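Local coordinates for protein alpha-rhamnosidase (Dictyoglomus thermophilum, PDB 6I60) that probably hydrolyses terminal non-reducing alpha-L-rhamnose residues of alpha-L-rhamnosides, splitting off rhamnose as a glycoside hydrolase, at residues Phe183-Lys188 with Lys236-Gly241; Lys190-Tyr195 with Val269-Glu274; Cys470-Ile475 with Ile783-Thr788; Tyr776-Tyr781 with His852-Leu857. All blocks are in the same frame, centred on the assembly; numbering follows the deposited sequence.

The four contacts form two pairs on opposite sides of the chain's centre. Contacts 1 and 2 lie in the beta-rich N-terminal half, with centres 10 Å apart, and Ile238 CG1 packs on Ala192 CB at 3.8 Å. Contacts 3 and 4 both use helix 777-784, and their centres are 11 Å apart. Here Asn472 ND2 lies 3.3 Å from Tyr781 OH. Contacts 2 and 3 have centres about 56 Å apart. The residues seen around a bound 2-(2-ethoxyethoxy)ethanol, Tyr656, Glu659 and Leu660, belong to none of the four contacts. Triethylene glycol, probably from the crystallisation liquor, lies near Arg191 in contact 2 and Asp777 in contact 4.

Contact 1: Phe183-Lys188 with Lys236-Gly241; sequences FSISKK and KNIRDG
Ile185 meets Ile238, Asp240 and Gly241 where the end of strand 171-184 passes the loop 236-241. The backbone holds the crossing with one hydrogen bond, Ile185 N to Gly241 O at 3.2 Å. It is fairly straight, and the donor lies in the carbonyl plane. From there the Ile185 side chain can be followed outward. Its CB sits 3.3 Å from Asp240 O. CG1 lies beside the backbone N, anti to the carbonyl carbon (chi1 -51°), and comes within 3.8 Å of Ile238 CG2. The other branch, CG2, reaches the same methyl at 4.1 Å, so Ile238 CG2 touches both arms of the fork. The two isoleucines cross at about a right angle. At the tip, CD1 turns to the edge of the Phe183 ring, in its plane. An alanine here is likely to leave Ile238 CG2 without its two partners and open a gap beside the Phe183 ring edge. Further along, the bent Lys188 chain carries NZ to 3.7 Å from Asp240 OD1, a long salt bridge on the exposed side of the contact. The apolar part is buried between strands. Phe183 packs on Ile245 of strand 242-250, Ile185 on Tyr273 of strand 264-273, and Ile238 on Ile189 and Ala192 of strand 189-199.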
loop_
_atom_site.group_PDB
_atom_site.type_symbol
_atom_site.label_atom_id
_atom_site.label_comp_id
_atom_site.label_asym_id
_atom_site.label_seq_id
_atom_site.Cartn_x
_atom_site.Cartn_y
_atom_site.Cartn_z
ATOM N N PHE A 183 -14.414 33.474 13.849
ATOM C CA PHE A 183 -14.778 34.330 12.731
ATOM C C PHE A 183 -16.294 34.424 12.655
ATOM O O PHE A 183 -17.017 33.602 13.225
ATOM C CB PHE A 183 -14.196 33.822 11.404
ATOM C CG PHE A 183 -14.657 32.443 11.019
ATOM C CD1 PHE A 183 -14.054 31.319 11.560
ATOM C CD2 PHE A 183 -15.682 32.272 10.103
ATOM C CE1 PHE A 183 -14.471 30.049 11.204
ATOM C CE2 PHE A 183 -16.101 31.003 9.739
ATOM C CZ PHE A 183 -15.495 29.892 10.291
ATOM N N SER A 184 -16.773 35.441 11.943
ATOM C CA SER A 184 -18.196 35.734 11.853
ATOM C C SER A 184 -18.678 35.591 10.417
ATOM O O SER A 184 -17.952 35.916 9.471
ATOM C CB SER A 184 -18.500 37.144 12.369
ATOM O OG SER A 184 -18.722 37.137 13.769
ATOM N N ILE A 185 -19.907 35.101 10.262
ATOM C CA ILE A 185 -20.541 34.926 8.962
ATOM C C ILE A 185 -21.898 35.618 8.991
ATOM O O ILE A 185 -22.607 35.569 10.004
ATOM C CB ILE A 185 -20.697 33.433 8.598
ATOM C CG1 ILE A 185 -19.366 32.695 8.761
ATOM C CG2 ILE A 185 -21.216 33.274 7.177
ATOM C CD1 ILE A 185 -18.327 33.064 7.721
ATOM N N SER A 186 -22.256 36.270 7.884
ATOM C CA SER A 186 -23.543 36.950 7.785
ATOM C C SER A 186 -24.295 36.514 6.532
ATOM O O SER A 186 -25.332 35.848 6.627
ATOM C CB SER A 186 -23.348 38.468 7.794
ATOM O OG SER A 186 -22.149 38.830 7.133
ATOM N N LYS A 187 -23.786 36.889 5.359
ATOM C CA LYS A 187 -24.383 36.463 4.101
ATOM C C LYS A 187 -24.276 34.949 3.946
ATOM O O LYS A 187 -23.314 34.323 4.401
ATOM C CB LYS A 187 -23.699 37.159 2.924
ATOM N N LYS A 188 -25.275 34.355 3.293
ATOM C CA LYS A 188 -25.342 32.901 3.253
ATOM C C LYS A 188 -24.303 32.324 2.302
ATOM O O LYS A 188 -24.069 32.845 1.209
ATOM C CB LYS A 188 -26.744 32.417 2.874
ATOM C CG LYS A 188 -27.778 32.481 4.020
ATOM C CD LYS A 188 -27.202 32.294 5.452
ATOM C CE LYS A 188 -26.526 30.943 5.745
ATOM N NZ LYS A 188 -25.430 31.152 6.740
ATOM N N LYS A 236 -21.518 22.536 4.886
ATOM C CA LYS A 236 -22.639 22.361 5.802
ATOM C C LYS A 236 -22.163 22.302 7.248
ATOM O O LYS A 236 -22.694 21.531 8.053
ATOM C CB LYS A 236 -23.425 21.093 5.452
ATOM C CG LYS A 236 -24.149 21.147 4.111
ATOM C CD LYS A 236 -24.754 22.518 3.850
ATOM C CE LYS A 236 -26.221 22.410 3.466
ATOM N NZ LYS A 236 -27.031 23.510 4.059
ATOM N N ASN A 237 -21.159 23.114 7.583
ATOM C CA ASN A 237 -20.669 23.210 8.951
ATOM C C ASN A 237 -20.471 24.656 9.389
ATOM O O ASN A 237 -19.923 24.887 10.473
ATOM C CB ASN A 237 -19.343 22.450 9.111
ATOM C CG ASN A 237 -19.533 20.950 9.193
ATOM O OD1 ASN A 237 -18.844 20.190 8.514
ATOM N ND2 ASN A 237 -20.461 20.514 10.039
ATOM N N ILE A 238 -20.911 25.631 8.594
ATOM C CA ILE A 238 -20.504 27.017 8.794
ATOM C C ILE A 238 -21.374 27.756 9.812
ATOM O O ILE A 238 -20.874 28.644 10.512
ATOM C CB ILE A 238 -20.488 27.737 7.432
ATOM C CG1 ILE A 238 -19.238 27.340 6.644
ATOM C CG2 ILE A 238 -20.544 29.253 7.589
ATOM C CD1 ILE A 238 -17.960 27.376 7.460
ATOM N N ARG A 239 -22.659 27.404 9.923
ATOM C CA ARG A 239 -23.586 28.068 10.840
ATOM C C ARG A 239 -23.783 29.528 10.438
ATOM O O ARG A 239 -23.316 29.954 9.378
ATOM C CB ARG A 239 -23.093 27.964 12.290
ATOM C CG ARG A 239 -24.185 27.888 13.344
ATOM C CD ARG A 239 -23.596 28.028 14.741
ATOM N NE ARG A 239 -24.543 27.638 15.782
ATOM C CZ ARG A 239 -24.862 26.380 16.076
ATOM N NH1 ARG A 239 -24.308 25.375 15.410
ATOM N NH2 ARG A 239 -25.736 26.126 17.041
ATOM N N ASP A 240 -24.476 30.302 11.273
ATOM C CA ASP A 240 -24.781 31.684 10.926
ATOM C C ASP A 240 -23.840 32.664 11.613
ATOM O O ASP A 240 -22.815 33.047 11.039
ATOM C CB ASP A 240 -26.232 32.018 11.279
ATOM C CG ASP A 240 -26.731 33.260 10.564
ATOM O OD1 ASP A 240 -26.252 33.539 9.445
ATOM O OD2 ASP A 240 -27.600 33.959 11.123
ATOM N N GLY A 241 -24.176 33.069 12.836
ATOM C CA GLY A 241 -23.468 34.135 13.523
ATOM C C GLY A 241 -22.010 33.867 13.841
ATOM O O GLY A 241 -21.152 33.917 12.956
#

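Contact 2: Lys190-Tyr195 with Val269-Glu274; sequences KRARVY and VLVEYE
A classic beta bulge sets both Lys190 and Arg191 against Glu272, in an antiparallel pair of strands. Lys190 N (2.6 Å) and Arg191 N (3.1 Å) both donate to Glu272 O, so one carbonyl takes two bonds. Glu272 N answers with a bond to Arg191 O. Further along, Arg193 N donates to Leu270 O at 2.8 Å.

The same three residues form a salt-bridge network above the strands. Arg191 CG stands between its backbone N and carbonyl carbon (chi1 77°), and the chain then runs extended to NE. NE meets Glu272 OE1 at 3.1 Å, almost straight and in the guanidinium plane. The carboxylate is turned 36° from that plane. Lys190 runs alongside Glu272 in the same direction, and its NZ makes a weak bond of 3.4 Å to the other oxygen, OE2. Arg191 NH2 also binds Cys110 O. Glu136 bridges Arg191 NH1 and Arg193 NH2, tying the face of Arg191 and Arg193 to the N-terminal immunoglobulin-like region.

Arg191 CD lies over one face of the Arg193 guanidinium. Leu270 CB meets the edge of the Tyr195 ring at CE1, 3.8 Å away. On the face that bears Ala192 and Val271, Val194 CG2 lies 3.5 Å from Val269 CG1, the two valines side by side. Strands 189-199 and 264-273 are inner strands of a five-stranded sheet, between 226-233 and 278-282. Val194 packs on Leu204 and Ile206 of strand 201-206.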
loop_
_atom_site.group_PDB
_atom_site.type_symbol
_atom_site.label_atom_id
_atom_site.label_comp_id
_atom_site.label_asym_id
_atom_site.label_seq_id
_atom_site.Cartn_x
_atom_site.Cartn_y
_atom_site.Cartn_z
ATOM N N LYS A 190 -22.109 29.765 -0.154
ATOM C CA LYS A 190 -22.279 28.875 -1.294
ATOM C C LYS A 190 -21.469 27.595 -1.148
ATOM O O LYS A 190 -21.963 26.511 -1.470
ATOM C CB LYS A 190 -21.882 29.593 -2.587
ATOM C CG LYS A 190 -22.307 28.880 -3.860
ATOM C CD LYS A 190 -22.333 29.834 -5.044
ATOM C CE LYS A 190 -20.975 29.912 -5.723
ATOM N NZ LYS A 190 -20.833 31.140 -6.558
ATOM N N ARG A 191 -20.236 27.704 -0.656
ATOM C CA ARG A 191 -19.386 26.553 -0.387
ATOM C C ARG A 191 -18.291 26.985 0.576
ATOM O O ARG A 191 -17.989 28.174 0.707
ATOM C CB ARG A 191 -18.780 25.983 -1.674
ATOM C CG ARG A 191 -17.623 26.798 -2.219
ATOM C CD ARG A 191 -16.790 25.995 -3.199
ATOM N NE ARG A 191 -16.035 26.860 -4.100
ATOM C CZ ARG A 191 -14.857 26.546 -4.628
ATOM N NH1 ARG A 191 -14.293 25.379 -4.346
ATOM N NH2 ARG A 191 -14.244 27.397 -5.437
ATOM N N ALA A 192 -17.701 26.001 1.253
ATOM C CA ALA A 192 -16.628 26.259 2.201
ATOM C C ALA A 192 -15.567 25.180 2.073
ATOM O O ALA A 192 -15.886 23.994 1.950
ATOM C CB ALA A 192 -17.149 26.313 3.644
ATOM N N ARG A 193 -14.305 25.598 2.100
ATOM C CA ARG A 193 -13.176 24.688 2.000
ATOM C C ARG A 193 -12.150 25.028 3.070
ATOM O O ARG A 193 -12.034 26.179 3.502
ATOM C CB ARG A 193 -12.525 24.749 0.615
ATOM C CG ARG A 193 -13.426 24.279 -0.511
ATOM C CD ARG A 193 -13.787 22.814 -0.347
ATOM N NE ARG A 193 -14.493 22.295 -1.514
ATOM C CZ ARG A 193 -15.814 22.310 -1.652
ATOM N NH1 ARG A 193 -16.576 22.817 -0.693
ATOM N NH2 ARG A 193 -16.373 21.815 -2.748
ATOM N N VAL A 194 -11.401 24.011 3.488
ATOM C CA VAL A 194 -10.431 24.130 4.571
ATOM C C VAL A 194 -9.180 23.369 4.157
ATOM O O VAL A 194 -9.245 22.166 3.886
ATOM C CB VAL A 194 -10.991 23.591 5.899
ATOM C CG1 VAL A 194 -9.880 23.094 6.794
ATOM C CG2 VAL A 194 -11.792 24.666 6.608
ATOM N N TYR A 195 -8.048 24.067 4.090
ATOM C CA TYR A 195 -6.788 23.503 3.606
ATOM C C TYR A 195 -5.787 23.539 4.756
ATOM O O TYR A 195 -5.159 24.571 5.008
ATOM C CB TYR A 195 -6.272 24.269 2.389
ATOM C CG TYR A 195 -7.318 24.539 1.326
ATOM C CD1 TYR A 195 -8.204 25.602 1.446
ATOM C CD2 TYR A 195 -7.411 23.736 0.197
ATOM C CE1 TYR A 195 -9.160 25.851 0.477
ATOM C CE2 TYR A 195 -8.362 23.981 -0.780
ATOM C CZ TYR A 195 -9.234 25.038 -0.634
ATOM O OH TYR A 195 -10.180 25.279 -1.604
ATOM N N VAL A 269 -9.042 28.934 5.351
ATOM C CA VAL A 269 -10.436 28.491 5.297
ATOM C C VAL A 269 -11.140 29.300 4.214
ATOM O O VAL A 269 -11.703 30.366 4.479
ATOM C CB VAL A 269 -11.142 28.642 6.646
ATOM C CG1 VAL A 269 -12.565 28.108 6.569
ATOM C CG2 VAL A 269 -10.354 27.936 7.740
ATOM N N LEU A 270 -11.149 28.782 2.988
ATOM C CA LEU A 270 -11.870 29.442 1.906
ATOM C C LEU A 270 -13.372 29.376 2.153
ATOM O O LEU A 270 -13.919 28.312 2.462
ATOM C CB LEU A 270 -11.523 28.796 0.564
ATOM C CG LEU A 270 -12.032 29.444 -0.734
ATOM C CD1 LEU A 270 -13.386 28.879 -1.158
ATOM C CD2 LEU A 270 -12.094 30.961 -0.621
ATOM N N VAL A 271 -14.041 30.518 2.013
ATOM C CA VAL A 271 -15.491 30.611 2.122
ATOM C C VAL A 271 -16.004 31.410 0.932
ATOM O O VAL A 271 -15.531 32.523 0.675
ATOM C CB VAL A 271 -15.931 31.264 3.447
ATOM C CG1 VAL A 271 -17.307 31.892 3.303
ATOM C CG2 VAL A 271 -15.929 30.241 4.571
ATOM N N GLU A 272 -16.959 30.839 0.202
ATOM C CA GLU A 272 -17.549 31.474 -0.969
ATOM C C GLU A 272 -19.034 31.687 -0.727
ATOM O O GLU A 272 -19.731 30.774 -0.272
ATOM C CB GLU A 272 -17.329 30.629 -2.228
ATOM C CG GLU A 272 -18.289 30.951 -3.365
ATOM C CD GLU A 272 -17.673 30.733 -4.732
ATOM O OE1 GLU A 272 -17.196 29.611 -4.999
ATOM O OE2 GLU A 272 -17.666 31.685 -5.542
ATOM N N TYR A 273 -19.513 32.889 -1.030
ATOM C CA TYR A 273 -20.913 33.239 -0.857
ATOM C C TYR A 273 -21.669 33.084 -2.173
ATOM O O TYR A 273 -21.081 32.938 -3.248
ATOM C CB TYR A 273 -21.042 34.668 -0.322
ATOM C CG TYR A 273 -20.280 34.896 0.963
ATOM C CD1 TYR A 273 -20.812 34.509 2.186
ATOM C CD2 TYR A 273 -19.024 35.491 0.953
ATOM C CE1 TYR A 273 -20.117 34.711 3.364
ATOM C CE2 TYR A 273 -18.322 35.697 2.124
ATOM C CZ TYR A 273 -18.873 35.306 3.328
ATOM O OH TYR A 273 -18.179 35.508 4.498
ATOM N N GLU A 274 -23.001 33.115 -2.072
ATOM C CA GLU A 274 -23.847 32.913 -3.243
ATOM C C GLU A 274 -23.710 34.033 -4.266
ATOM O O GLU A 274 -24.025 33.820 -5.442
ATOM C CB GLU A 274 -25.311 32.775 -2.816
ATOM C CG GLU A 274 -25.741 31.347 -2.519
ATOM C CD GLU A 274 -26.897 31.276 -1.538
ATOM O OE1 GLU A 274 -27.701 30.326 -1.632
ATOM O OE2 GLU A 274 -27.002 32.171 -0.672
#

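Contact 3: Cys470-Ile475 with Ile783-Thr788; sequences CSNELI and IVNQKT
Asn472 and Asn785 bring their amides together with the planes nearly perpendicular, 80° apart. Asn472 ND2 lies 3.2 Å from Asn785 OD1. The other end of the Asn472 amide is turned back to its own helix. Asn472 OD1 accepts from Ile475 N at 2.6 Å, the donor tilted 21° from the carbonyl plane. This capping bond probably fixes the rotation of the amide.

Leu474 crosses Asn785 obliquely. Its CG is anti to the backbone N (chi1 166°), and this sends CD2 out toward the other segment. CD2 lies 3.7 Å from both the O and the ND2 of Asn785, so a methyl rests against polar atoms.

Asn472 is the N-cap of helix 473-488, in the six-hairpin glycosidase domain, an (alpha/alpha)6 barrel in this family. Across from it, the chain leaves helix 777-784 into the loop 785-788. The start of one helix thus meets the end of another.

Beside the amides the contact is apolar. Ile475 and Val784 cross at about a right angle, with Ile475 CG1 3.6 Å from Val784 CG1. Helix 826-835 backs this pair: Ile475 packs on Phe830 and Ile834, and Val784 on Trp829.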
loop_
_atom_site.group_PDB
_atom_site.type_symbol
_atom_site.label_atom_id
_atom_site.label_comp_id
_atom_site.label_asym_id
_atom_site.label_seq_id
_atom_site.Cartn_x
_atom_site.Cartn_y
_atom_site.Cartn_z
ATOM N N CYS A 470 -9.236 -21.326 -1.980
ATOM C CA CYS A 470 -8.612 -22.564 -2.413
ATOM C C CYS A 470 -9.365 -23.750 -1.833
ATOM O O CYS A 470 -10.124 -23.623 -0.868
ATOM C CB CYS A 470 -7.140 -22.619 -1.978
ATOM S SG CYS A 470 -6.062 -23.535 -3.076
ATOM N N SER A 471 -9.149 -24.916 -2.444
ATOM C CA SER A 471 -9.603 -26.164 -1.845
ATOM C C SER A 471 -8.739 -26.560 -0.653
ATOM O O SER A 471 -9.197 -27.323 0.205
ATOM C CB SER A 471 -9.610 -27.277 -2.896
ATOM O OG SER A 471 -9.311 -28.536 -2.321
ATOM N N ASN A 472 -7.511 -26.054 -0.585
ATOM C CA ASN A 472 -6.610 -26.298 0.535
ATOM C C ASN A 472 -6.845 -25.223 1.591
ATOM O O ASN A 472 -6.703 -24.028 1.307
ATOM C CB ASN A 472 -5.157 -26.296 0.050
ATOM C CG ASN A 472 -4.151 -26.500 1.171
ATOM O OD1 ASN A 472 -3.984 -25.643 2.037
ATOM N ND2 ASN A 472 -3.455 -27.631 1.141
ATOM N N GLU A 473 -7.209 -25.644 2.805
ATOM C CA GLU A 473 -7.512 -24.678 3.856
ATOM C C GLU A 473 -6.252 -24.065 4.453
ATOM O O GLU A 473 -6.285 -22.915 4.905
ATOM C CB GLU A 473 -8.349 -25.334 4.957
ATOM C CG GLU A 473 -8.914 -24.356 5.981
ATOM C CD GLU A 473 -9.871 -23.345 5.371
ATOM O OE1 GLU A 473 -10.046 -22.259 5.966
ATOM O OE2 GLU A 473 -10.450 -23.634 4.302
ATOM N N LEU A 474 -5.143 -24.807 4.467
ATOM C CA LEU A 474 -3.888 -24.241 4.951
ATOM C C LEU A 474 -3.435 -23.084 4.069
ATOM O O LEU A 474 -2.932 -22.072 4.570
ATOM C CB LEU A 474 -2.811 -25.326 5.013
ATOM C CG LEU A 474 -1.366 -24.853 5.187
ATOM C CD1 LEU A 474 -1.144 -24.311 6.589
ATOM C CD2 LEU A 474 -0.391 -25.978 4.890
ATOM N N ILE A 475 -3.615 -23.214 2.753
ATOM C CA ILE A 475 -3.308 -22.112 1.846
ATOM C C ILE A 475 -4.237 -20.933 2.107
ATOM O O ILE A 475 -3.811 -19.771 2.087
ATOM C CB ILE A 475 -3.388 -22.591 0.383
ATOM C CG1 ILE A 475 -2.265 -23.586 0.088
ATOM C CG2 ILE A 475 -3.311 -21.417 -0.577
ATOM C CD1 ILE A 475 -2.282 -24.117 -1.327
ATOM N N ILE A 783 6.004 -27.656 -1.199
ATOM C CA ILE A 783 6.680 -26.738 -0.288
ATOM C C ILE A 783 5.659 -25.926 0.498
ATOM O O ILE A 783 5.793 -25.745 1.714
ATOM C CB ILE A 783 7.647 -25.833 -1.073
ATOM C CG1 ILE A 783 8.860 -26.633 -1.549
ATOM C CG2 ILE A 783 8.089 -24.651 -0.228
ATOM C CD1 ILE A 783 9.531 -26.053 -2.776
ATOM N N VAL A 784 4.617 -25.441 -0.180
ATOM C CA VAL A 784 3.613 -24.609 0.475
ATOM C C VAL A 784 2.810 -25.424 1.483
ATOM O O VAL A 784 2.505 -24.948 2.583
ATOM C CB VAL A 784 2.709 -23.951 -0.584
ATOM C CG1 VAL A 784 1.326 -23.672 -0.024
ATOM C CG2 VAL A 784 3.345 -22.668 -1.100
ATOM N N ASN A 785 2.479 -26.670 1.137
ATOM C CA ASN A 785 1.655 -27.524 1.988
ATOM C C ASN A 785 2.386 -28.024 3.231
ATOM O O ASN A 785 1.799 -28.795 3.999
ATOM C CB ASN A 785 1.140 -28.717 1.175
ATOM C CG ASN A 785 -0.185 -29.258 1.697
ATOM O OD1 ASN A 785 -1.009 -29.750 0.927
ATOM N ND2 ASN A 785 -0.389 -29.176 3.008
ATOM N N GLN A 786 3.629 -27.614 3.459
ATOM C CA GLN A 786 4.368 -28.065 4.630
ATOM C C GLN A 786 3.858 -27.376 5.889
ATOM O O GLN A 786 3.560 -26.177 5.885
ATOM C CB GLN A 786 5.862 -27.800 4.453
ATOM C CG GLN A 786 6.545 -28.774 3.509
ATOM C CD GLN A 786 6.212 -30.223 3.816
ATOM O OE1 GLN A 786 5.515 -30.887 3.047
ATOM N NE2 GLN A 786 6.712 -30.722 4.942
ATOM N N LYS A 787 3.752 -28.147 6.970
ATOM C CA LYS A 787 3.349 -27.634 8.273
ATOM C C LYS A 787 4.484 -27.673 9.286
ATOM O O LYS A 787 4.259 -27.402 10.470
ATOM C CB LYS A 787 2.147 -28.418 8.803
ATOM C CG LYS A 787 0.800 -27.816 8.440
ATOM C CD LYS A 787 -0.343 -28.678 8.953
ATOM C CE LYS A 787 -1.145 -29.278 7.808
ATOM N NZ LYS A 787 -2.589 -29.405 8.154
ATOM N N THR A 788 5.696 -28.001 8.853
ATOM C CA THR A 788 6.855 -28.099 9.724
ATOM C C THR A 788 7.876 -27.029 9.359
ATOM O O THR A 788 7.777 -26.366 8.323
ATOM C CB THR A 788 7.483 -29.491 9.628
ATOM O OG1 THR A 788 7.588 -29.868 8.250
ATOM C CG2 THR A 788 6.627 -30.509 10.361
#

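Contact 4: Tyr776-Tyr781 with His852-Leu857; sequences YDEVAY and HPVGDL
The Tyr781 ring carries Val854 O over the centre of one face, 4.2 Å above its plane, and meets Asp856 OD1 at its edge. Val854 to Leu857 form a type II' beta turn of the C-terminal domain, packed against helix 777-784 of the six-hairpin domain. Tyr781 OH donates to Asp856 OD1 at 3.1 Å. The ring's CE1 lies 3.6 Å from Leu857 CG, and Tyr781 CB packs on Val854 CG2. Tyr781 CG is anti to the backbone N (chi1 180°), which sends the ring out along the turn. A leucine in its place would probably leave Asp856 OD1 without this hydroxyl donor and Val854 O without the ring beneath it.

The second flat pair is His852 and Asp777, with planes 88° apart. His852 ND1 donates to the anti lone pair of Asp777 OD2 at 2.9 Å, and its NE2 binds Glu850. The imidazole is thus held at both nitrogens by carboxylates, which could favour its protonated form.

Gly855 has no side chain, and its CA comes within 3.7 Å of Tyr781 CE2. Gly855 N donates to Glu778 OE1 at 3.1 Å, on the syn side and 16° out of the carboxylate plane.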
loop_
_atom_site.group_PDB
_atom_site.type_symbol
_atom_site.label_atom_id
_atom_site.label_comp_id
_atom_site.label_asym_id
_atom_site.label_seq_id
_atom_site.Cartn_x
_atom_site.Cartn_y
_atom_site.Cartn_z
ATOM N N TYR A 776 7.651 -27.683 -12.904
ATOM C CA TYR A 776 7.745 -28.383 -11.625
ATOM C C TYR A 776 6.852 -27.715 -10.586
ATOM O O TYR A 776 7.275 -27.397 -9.472
ATOM C CB TYR A 776 9.191 -28.444 -11.144
ATOM C CG TYR A 776 10.053 -29.399 -11.938
ATOM C CD1 TYR A 776 9.965 -30.772 -11.739
ATOM C CD2 TYR A 776 10.950 -28.929 -12.890
ATOM C CE1 TYR A 776 10.749 -31.649 -12.464
ATOM C CE2 TYR A 776 11.738 -29.798 -13.620
ATOM C CZ TYR A 776 11.634 -31.157 -13.403
ATOM O OH TYR A 776 12.416 -32.029 -14.125
ATOM N N ASP A 777 5.584 -27.501 -10.947
ATOM C CA ASP A 777 4.639 -26.893 -10.017
ATOM C C ASP A 777 4.274 -27.826 -8.868
ATOM O O ASP A 777 3.830 -27.349 -7.818
ATOM C CB ASP A 777 3.376 -26.452 -10.759
ATOM C CG ASP A 777 2.864 -27.504 -11.730
ATOM O OD1 ASP A 777 3.406 -28.631 -11.738
ATOM O OD2 ASP A 777 1.912 -27.205 -12.486
ATOM N N GLU A 778 4.449 -29.140 -9.040
ATOM C CA GLU A 778 4.157 -30.070 -7.953
ATOM C C GLU A 778 5.139 -29.909 -6.801
ATOM O O GLU A 778 4.758 -30.072 -5.636
ATOM C CB GLU A 778 4.175 -31.509 -8.467
ATOM C CG GLU A 778 3.145 -31.799 -9.550
ATOM C CD GLU A 778 1.731 -31.887 -9.004
ATOM O OE1 GLU A 778 1.573 -32.033 -7.771
ATOM O OE2 GLU A 778 0.777 -31.806 -9.810
ATOM N N VAL A 779 6.401 -29.595 -7.104
ATOM C CA VAL A 779 7.387 -29.370 -6.052
ATOM C C VAL A 779 7.052 -28.107 -5.270
ATOM O O VAL A 779 7.162 -28.074 -4.039
ATOM C CB VAL A 779 8.801 -29.309 -6.659
ATOM C CG1 VAL A 779 9.830 -28.969 -5.591
ATOM C CG2 VAL A 779 9.143 -30.626 -7.345
ATOM N N ALA A 780 6.631 -27.051 -5.968
ATOM C CA ALA A 780 6.290 -25.805 -5.291
ATOM C C ALA A 780 5.073 -25.979 -4.390
ATOM O O ALA A 780 5.028 -25.426 -3.285
ATOM C CB ALA A 780 6.049 -24.700 -6.318
ATOM N N TYR A 781 4.078 -26.745 -4.844
ATOM C CA TYR A 781 2.898 -26.981 -4.022
ATOM C C TYR A 781 3.248 -27.774 -2.768
ATOM O O TYR A 781 2.712 -27.502 -1.686
ATOM C CB TYR A 781 1.828 -27.707 -4.835
ATOM C CG TYR A 781 0.564 -28.002 -4.061
ATOM C CD1 TYR A 781 -0.416 -27.033 -3.903
ATOM C CD2 TYR A 781 0.351 -29.249 -3.488
ATOM C CE1 TYR A 781 -1.573 -27.295 -3.195
ATOM C CE2 TYR A 781 -0.802 -29.522 -2.777
ATOM C CZ TYR A 781 -1.762 -28.542 -2.635
ATOM O OH TYR A 781 -2.915 -28.803 -1.929
ATOM N N HIS A 852 -3.289 -24.205 -12.503
ATOM C CA HIS A 852 -2.336 -25.255 -12.152
ATOM C C HIS A 852 -2.956 -26.135 -11.076
ATOM O O HIS A 852 -2.726 -25.924 -9.876
ATOM C CB HIS A 852 -1.007 -24.664 -11.684
ATOM C CG HIS A 852 -0.187 -24.073 -12.789
ATOM N ND1 HIS A 852 1.048 -24.569 -13.146
ATOM C CD2 HIS A 852 -0.429 -23.032 -13.620
ATOM C CE1 HIS A 852 1.533 -23.857 -14.147
ATOM N NE2 HIS A 852 0.656 -22.919 -14.455
ATOM N N PRO A 853 -3.750 -27.132 -11.466
ATOM C CA PRO A 853 -4.345 -28.030 -10.467
ATOM C C PRO A 853 -3.363 -29.095 -10.006
ATOM O O PRO A 853 -3.283 -30.178 -10.594
ATOM C CB PRO A 853 -5.539 -28.641 -11.211
ATOM C CG PRO A 853 -5.206 -28.514 -12.672
ATOM C CD PRO A 853 -4.086 -27.522 -12.845
ATOM N N VAL A 854 -2.611 -28.796 -8.952
ATOM C CA VAL A 854 -1.550 -29.670 -8.476
ATOM C C VAL A 854 -1.972 -30.295 -7.149
ATOM O O VAL A 854 -2.927 -29.861 -6.505
ATOM C CB VAL A 854 -0.214 -28.920 -8.332
ATOM C CG1 VAL A 854 0.410 -28.692 -9.696
ATOM C CG2 VAL A 854 -0.435 -27.600 -7.620
ATOM N N GLY A 855 -1.236 -31.329 -6.743
ATOM C CA GLY A 855 -1.487 -31.968 -5.461
ATOM C C GLY A 855 -2.879 -32.561 -5.389
ATOM O O GLY A 855 -3.364 -33.197 -6.330
ATOM N N ASP A 856 -3.536 -32.351 -4.247
ATOM C CA ASP A 856 -4.908 -32.792 -4.031
ATOM C C ASP A 856 -5.903 -31.639 -4.124
ATOM O O ASP A 856 -6.957 -31.674 -3.480
ATOM C CB ASP A 856 -5.032 -33.497 -2.681
ATOM C CG ASP A 856 -4.435 -32.689 -1.543
ATOM O OD1 ASP A 856 -3.614 -31.790 -1.817
ATOM O OD2 ASP A 856 -4.788 -32.954 -0.374
ATOM N N LEU A 857 -5.584 -30.615 -4.911
ATOM C CA LEU A 857 -6.484 -29.481 -5.068
ATOM C C LEU A 857 -7.711 -29.880 -5.875
ATOM O O LEU A 857 -7.612 -30.598 -6.875
ATOM C CB LEU A 857 -5.764 -28.319 -5.753
ATOM C CG LEU A 857 -4.748 -27.550 -4.908
ATOM C CD1 LEU A 857 -4.150 -26.399 -5.703
ATOM C CD2 LEU A 857 -5.387 -27.048 -3.625
#